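Local coordinates for anthranilate-CoA ligase (Stigmatella aurantiaca, PDB 4WV3), which belongs to the AMP-binding enzymes of the ANL superfamily, with a large N-terminal part and a smaller C-terminal domain, at residues E100-H114 with I124-I137. Sequence-based numbering, arbitrary orientation.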
loop_
_atom_site.group_PDB
_atom_site.type_symbol
_atom_site.label_atom_id
_atom_site.label_comp_id
_atom_site.label_asym_id
_atom_site.label_seq_id
_atom_site.Cartn_x
_atom_site.Cartn_y
_atom_site.Cartn_z
ATOM N N GLU A 100 2.079 12.604 -17.025
ATOM C CA GLU A 100 2.331 13.994 -17.386
ATOM C C GLU A 100 1.953 14.933 -16.247
ATOM O O GLU A 100 2.657 15.906 -15.974
ATOM C CB GLU A 100 1.563 14.369 -18.654
ATOM C CG GLU A 100 1.809 15.795 -19.119
ATOM C CD GLU A 100 0.862 16.221 -20.222
ATOM O OE1 GLU A 100 0.826 15.548 -21.275
ATOM O OE2 GLU A 100 0.148 17.228 -20.032
ATOM N N TYR A 101 0.838 14.637 -15.584
ATOM C CA TYR A 101 0.398 15.432 -14.444
ATOM C C TYR A 101 1.407 15.366 -13.305
ATOM O O TYR A 101 1.799 16.394 -12.755
ATOM C CB TYR A 101 -0.972 14.965 -13.949
ATOM C CG TYR A 101 -1.404 15.627 -12.658
ATOM C CD1 TYR A 101 -1.939 16.910 -12.659
ATOM C CD2 TYR A 101 -1.275 14.972 -11.440
ATOM C CE1 TYR A 101 -2.333 17.521 -11.483
ATOM C CE2 TYR A 101 -1.665 15.576 -10.258
ATOM C CZ TYR A 101 -2.194 16.850 -10.285
ATOM O OH TYR A 101 -2.586 17.455 -9.113
ATOM N N ILE A 102 1.819 14.152 -12.959
ATOM C CA ILE A 102 2.746 13.932 -11.852
ATOM C C ILE A 102 4.078 14.650 -12.052
ATOM O O ILE A 102 4.523 15.400 -11.183
ATOM C CB ILE A 102 3.001 12.427 -11.624
ATOM C CG1 ILE A 102 1.724 11.742 -11.134
ATOM C CG2 ILE A 102 4.129 12.218 -10.626
ATOM C CD1 ILE A 102 1.861 10.247 -10.959
ATOM N N LEU A 103 4.705 14.426 -13.202
ATOM C CA LEU A 103 6.020 14.994 -13.482
ATOM C C LEU A 103 6.007 16.520 -13.547
ATOM O O LEU A 103 6.991 17.171 -13.195
ATOM C CB LEU A 103 6.594 14.408 -14.774
ATOM C CG LEU A 103 6.865 12.904 -14.729
ATOM C CD1 LEU A 103 7.493 12.425 -16.028
ATOM C CD2 LEU A 103 7.749 12.557 -13.540
ATOM N N ARG A 104 4.891 17.085 -13.995
ATOM C CA ARG A 104 4.751 18.533 -14.070
ATOM C C ARG A 104 4.472 19.115 -12.689
ATOM O O ARG A 104 4.935 20.205 -12.355
ATOM C CB ARG A 104 3.622 18.916 -15.026
ATOM C CG ARG A 104 3.505 20.411 -15.281
ATOM C CD ARG A 104 2.151 20.772 -15.867
ATOM N NE ARG A 104 1.769 19.881 -16.959
ATOM C CZ ARG A 104 2.145 20.041 -18.223
ATOM N NH1 ARG A 104 2.922 21.061 -18.561
ATOM N NH2 ARG A 104 1.750 19.180 -19.149
ATOM N N ASP A 105 3.711 18.375 -11.889
ATOM C CA ASP A 105 3.293 18.840 -10.572
ATOM C C ASP A 105 4.453 18.890 -9.580
ATOM O O ASP A 105 4.449 19.699 -8.652
ATOM C CB ASP A 105 2.162 17.961 -10.031
ATOM C CG ASP A 105 1.567 18.496 -8.744
ATOM O OD1 ASP A 105 0.908 19.557 -8.785
ATOM O OD2 ASP A 105 1.747 17.846 -7.694
ATOM N N CYS A 106 5.448 18.031 -9.779
ATOM C CA CYS A 106 6.606 18.003 -8.890
ATOM C C CYS A 106 7.836 18.656 -9.521
ATOM O O CYS A 106 8.908 18.688 -8.914
ATOM C CB CYS A 106 6.921 16.571 -8.443
ATOM S SG CYS A 106 7.494 15.462 -9.751
ATOM N N ARG A 107 7.665 19.179 -10.734
ATOM C CA ARG A 107 8.730 19.874 -11.461
ATOM C C ARG A 107 10.008 19.049 -11.585
ATOM O O ARG A 107 11.111 19.578 -11.450
ATOM C CB ARG A 107 9.050 21.223 -10.805
ATOM C CG ARG A 107 7.851 22.133 -10.614
ATOM C CD ARG A 107 8.277 23.520 -10.145
ATOM N NE ARG A 107 8.603 24.405 -11.261
ATOM C CZ ARG A 107 9.829 24.590 -11.742
ATOM N NH1 ARG A 107 10.859 23.952 -11.207
ATOM N NH2 ARG A 107 10.022 25.418 -12.760
ATOM N N ALA A 108 9.854 17.755 -11.843
ATOM C CA ALA A 108 10.992 16.844 -11.927
ATOM C C ALA A 108 11.942 17.207 -13.065
ATOM O O ALA A 108 11.555 17.209 -14.233
ATOM C CB ALA A 108 10.508 15.409 -12.076
ATOM N N ARG A 109 13.187 17.516 -12.714
ATOM C CA ARG A 109 14.211 17.810 -13.709
ATOM C C ARG A 109 14.807 16.524 -14.269
ATOM O O ARG A 109 15.207 16.467 -15.432
ATOM C CB ARG A 109 15.324 18.667 -13.104
ATOM C CG ARG A 109 14.943 20.114 -12.839
ATOM C CD ARG A 109 16.145 20.922 -12.360
ATOM N NE ARG A 109 17.225 20.952 -13.345
ATOM C CZ ARG A 109 18.317 20.195 -13.289
ATOM N NH1 ARG A 109 18.488 19.342 -12.287
ATOM N NH2 ARG A 109 19.242 20.292 -14.235
ATOM N N VAL A 110 14.867 15.495 -13.430
ATOM C CA VAL A 110 15.446 14.217 -13.823
ATOM C C VAL A 110 14.458 13.078 -13.587
ATOM O O VAL A 110 13.803 13.019 -12.547
ATOM C CB VAL A 110 16.753 13.934 -13.049
ATOM C CG1 VAL A 110 17.343 12.595 -13.460
ATOM C CG2 VAL A 110 17.759 15.052 -13.277
ATOM N N LEU A 111 14.346 12.182 -14.564
ATOM C CA LEU A 111 13.491 11.008 -14.431
ATOM C C LEU A 111 14.285 9.718 -14.599
ATOM O O LEU A 111 15.010 9.546 -15.578
ATOM C CB LEU A 111 12.354 11.041 -15.455
ATOM C CG LEU A 111 11.506 9.766 -15.513
ATOM C CD1 LEU A 111 10.705 9.588 -14.232
ATOM C CD2 LEU A 111 10.593 9.759 -16.731
ATOM N N ILE A 112 14.147 8.817 -13.633
ATOM C CA ILE A 112 14.730 7.485 -13.738
ATOM C C ILE A 112 13.626 6.494 -14.086
ATOM O O ILE A 112 12.761 6.200 -13.262
ATOM C CB ILE A 112 15.419 7.064 -12.432
ATOM C CG1 ILE A 112 16.484 8.091 -12.039
ATOM C CG2 ILE A 112 16.035 5.683 -12.579
ATOM C CD1 ILE A 112 17.174 7.788 -10.731
ATOM N N VAL A 113 13.655 5.988 -15.314
ATOM C CA VAL A 113 12.565 5.161 -15.818
ATOM C C VAL A 113 13.078 3.855 -16.428
ATOM O O VAL A 113 14.182 3.803 -16.970
ATOM C CB VAL A 113 11.716 5.945 -16.854
ATOM C CG1 VAL A 113 12.535 6.251 -18.102
ATOM C CG2 VAL A 113 10.442 5.191 -17.209
ATOM N N HIS A 114 12.283 2.795 -16.316
ATOM C CA HIS A 114 12.599 1.538 -16.980
ATOM C C HIS A 114 12.255 1.653 -18.462
ATOM O O HIS A 114 11.423 2.474 -18.848
ATOM C CB HIS A 114 11.837 0.376 -16.340
ATOM C CG HIS A 114 12.326 -0.972 -16.770
ATOM N ND1 HIS A 114 11.764 -1.669 -17.817
ATOM C CD2 HIS A 114 13.329 -1.747 -16.297
ATOM C CE1 HIS A 114 12.397 -2.818 -17.969
ATOM N NE2 HIS A 114 13.352 -2.890 -17.059
ATOM N N ILE A 124 4.827 12.312 -23.988
ATOM C CA ILE A 124 4.438 13.448 -23.158
ATOM C C ILE A 124 5.646 14.332 -22.873
ATOM O O ILE A 124 5.574 15.263 -22.071
ATOM C CB ILE A 124 3.821 12.992 -21.818
ATOM C CG1 ILE A 124 4.876 12.302 -20.950
ATOM C CG2 ILE A 124 2.634 12.073 -22.062
ATOM C CD1 ILE A 124 4.329 11.701 -19.673
ATOM N N ARG A 125 6.753 14.029 -23.546
ATOM C CA ARG A 125 8.024 14.717 -23.337
ATOM C C ARG A 125 7.927 16.225 -23.565
ATOM O O ARG A 125 8.452 17.016 -22.778
ATOM C CB ARG A 125 9.092 14.125 -24.260
ATOM C CG ARG A 125 10.382 13.724 -23.563
ATOM C CD ARG A 125 11.016 14.905 -22.856
ATOM N NE ARG A 125 12.400 14.639 -22.477
ATOM C CZ ARG A 125 13.178 15.516 -21.852
ATOM N NH1 ARG A 125 12.704 16.712 -21.535
ATOM N NH2 ARG A 125 14.428 15.196 -21.544
ATOM N N GLY A 126 7.259 16.615 -24.645
ATOM C CA GLY A 126 7.123 18.016 -25.000
ATOM C C GLY A 126 6.368 18.834 -23.970
ATOM O O GLY A 126 6.609 20.032 -23.823
ATOM N N ASN A 127 5.457 18.187 -23.250
ATOM C CA ASN A 127 4.642 18.874 -22.254
ATOM C C ASN A 127 5.320 18.959 -20.889
ATOM O O ASN A 127 4.685 19.301 -19.892
ATOM C CB ASN A 127 3.278 18.196 -22.116
ATOM C CG ASN A 127 2.592 17.998 -23.451
ATOM O OD1 ASN A 127 3.249 17.833 -24.480
ATOM N ND2 ASN A 127 1.264 18.016 -23.444
ATOM N N LEU A 128 6.610 18.645 -20.851
ATOM C CA LEU A 128 7.377 18.692 -19.612
ATOM C C LEU A 128 8.601 19.586 -19.775
ATOM O O LEU A 128 9.699 19.100 -20.046
ATOM C CB LEU A 128 7.800 17.285 -19.194
ATOM C CG LEU A 128 6.647 16.303 -18.976
ATOM C CD1 LEU A 128 7.175 14.913 -18.673
ATOM C CD2 LEU A 128 5.733 16.792 -17.861
ATOM N N PRO A 129 8.411 20.903 -19.606
ATOM C CA PRO A 129 9.456 21.906 -19.837
ATOM C C PRO A 129 10.601 21.822 -18.833
ATOM O O PRO A 129 11.711 22.257 -19.138
ATOM C CB PRO A 129 8.707 23.233 -19.672
ATOM C CG PRO A 129 7.566 22.908 -18.774
ATOM C CD PRO A 129 7.153 21.515 -19.144
ATOM N N MET A 130 10.337 21.270 -17.654
ATOM C CA MET A 130 11.359 21.178 -16.617
ATOM C C MET A 130 12.187 19.901 -16.719
ATOM O O MET A 130 13.325 19.853 -16.252
ATOM C CB MET A 130 10.730 21.291 -15.225
ATOM C CG MET A 130 10.168 22.667 -14.907
ATOM S SD MET A 130 11.395 23.976 -15.097
ATOM C CE MET A 130 12.694 23.390 -14.010
ATOM N N LEU A 131 11.614 18.870 -17.331
ATOM C CA LEU A 131 12.303 17.591 -17.471
ATOM C C LEU A 131 13.473 17.703 -18.444
ATOM O O LEU A 131 13.276 17.864 -19.648
ATOM C CB LEU A 131 11.330 16.502 -17.931
ATOM C CG LEU A 131 11.876 15.072 -17.947
ATOM C CD1 LEU A 131 12.450 14.699 -16.587
ATOM C CD2 LEU A 131 10.794 14.086 -18.359
ATOM N N GLU A 132 14.691 17.617 -17.916
ATOM C CA GLU A 132 15.891 17.756 -18.737
ATOM C C GLU A 132 16.560 16.420 -19.046
ATOM O O GLU A 132 16.899 16.139 -20.196
ATOM C CB GLU A 132 16.901 18.694 -18.068
ATOM C CG GLU A 132 16.431 20.132 -17.931
ATOM C CD GLU A 132 17.573 21.085 -17.633
ATOM O OE1 GLU A 132 18.660 20.915 -18.226
ATOM O OE2 GLU A 132 17.387 22.000 -16.803
ATOM N N HIS A 133 16.754 15.600 -18.018
ATOM C CA HIS A 133 17.490 14.351 -18.176
ATOM C C HIS A 133 16.645 13.122 -17.862
ATOM O O HIS A 133 16.044 13.021 -16.794
ATOM C CB HIS A 133 18.744 14.358 -17.300
ATOM C CG HIS A 133 19.637 15.535 -17.534
ATOM N ND1 HIS A 133 19.772 16.561 -16.623
ATOM C CD2 HIS A 133 20.436 15.854 -18.581
ATOM C CE1 HIS A 133 20.619 17.459 -17.096
ATOM N NE2 HIS A 133 21.036 17.054 -18.282
ATOM N N ILE A 134 16.609 12.185 -18.804
ATOM C CA ILE A 134 15.917 10.921 -18.599
ATOM C C ILE A 134 16.912 9.766 -18.560
ATOM O O ILE A 134 17.543 9.446 -19.567
ATOM C CB ILE A 134 14.881 10.660 -19.706
ATOM C CG1 ILE A 134 13.798 11.741 -19.684
ATOM C CG2 ILE A 134 14.261 9.281 -19.541
ATOM C CD1 ILE A 134 12.724 11.553 -20.734
ATOM N N VAL A 135 17.055 9.150 -17.390
ATOM C CA VAL A 135 17.940 8.001 -17.230
ATOM C C VAL A 135 17.149 6.705 -17.355
ATOM O O VAL A 135 16.150 6.509 -16.662
ATOM C CB VAL A 135 18.665 8.026 -15.874
ATOM C CG1 VAL A 135 19.531 6.786 -15.717
ATOM C CG2 VAL A 135 19.503 9.288 -15.746
ATOM N N VAL A 136 17.600 5.820 -18.239
ATOM C CA VAL A 136 16.843 4.615 -18.558
ATOM C C VAL A 136 17.457 3.345 -17.977
ATOM O O VAL A 136 18.644 3.073 -18.159
ATOM C CB VAL A 136 16.675 4.449 -20.083
ATOM C CG1 VAL A 136 15.904 3.177 -20.398
ATOM C CG2 VAL A 136 15.973 5.664 -20.668
ATOM N N ILE A 137 16.634 2.572 -17.273
ATOM C CA ILE A 137 17.050 1.282 -16.740
ATOM C C ILE A 137 16.648 0.164 -17.697
ATOM O O ILE A 137 15.483 0.063 -18.086
ATOM C CB ILE A 137 16.405 1.007 -15.373
ATOM C CG1 ILE A 137 16.722 2.135 -14.391
ATOM C CG2 ILE A 137 16.867 -0.335 -14.827
ATOM C CD1 ILE A 137 15.930 2.055 -13.108
#
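The R107 guanidinium carries M130 on one face: CG sits 3.4 Å above the plane, off-centre, and SD lies 3.1 Å from NH2. Bends at chi2 and chi3 of M130 bring SD round beside NH2, while CG is the atom over the face. One face of the R104 guanidinium receives the carbonyl O of N127, whose angle is poor for a hydrogen bond, while E100 OE2 lies in the plane of the group, at its edge, and forms a salt bridge with R104 NH2 (2.7 Å). The R109 guanidinium meets E132 OE2 at its edge in a long salt bridge (3.6 Å to NH2); the two side chains run alongside each other with their planar ends 84° apart, and NH2 also donates to the L55 carbonyl. On the H133 ring, E132 CB lies over one face, whereas V110 CG2 and R109 NH2 approach the edge. The H114 ring has the I137 carbonyl O over one face.

R109, H133 and H114 lie along the parallel pairing of strands 110-114 and 133-137, R104 and R107 at the helix end before it. The strands are consecutive in a beta-alpha-beta unit whose crossover includes helix 118-122, within a five-stranded parallel sheet of the N-terminal part. R109 O starts the ladder by accepting from both E132 N and H133 N. L111 N then donates to H133 O (2.9 Å), V135 N to L111 O, V113 N to V135 O and I137 N to V113 O (2.8 Å). On the face of L111 and V113, which helix 118-122 packs against, V113 CG1 touches I134 CG2; on the other, I112 CG2 meets I137 CD1 (3.7 Å). Near the Schellman turn ending helix 96-105, L128 packs against one side of the last turns, CD1 on L103 CD1 (3.6 Å) and CD2 beside E100 O.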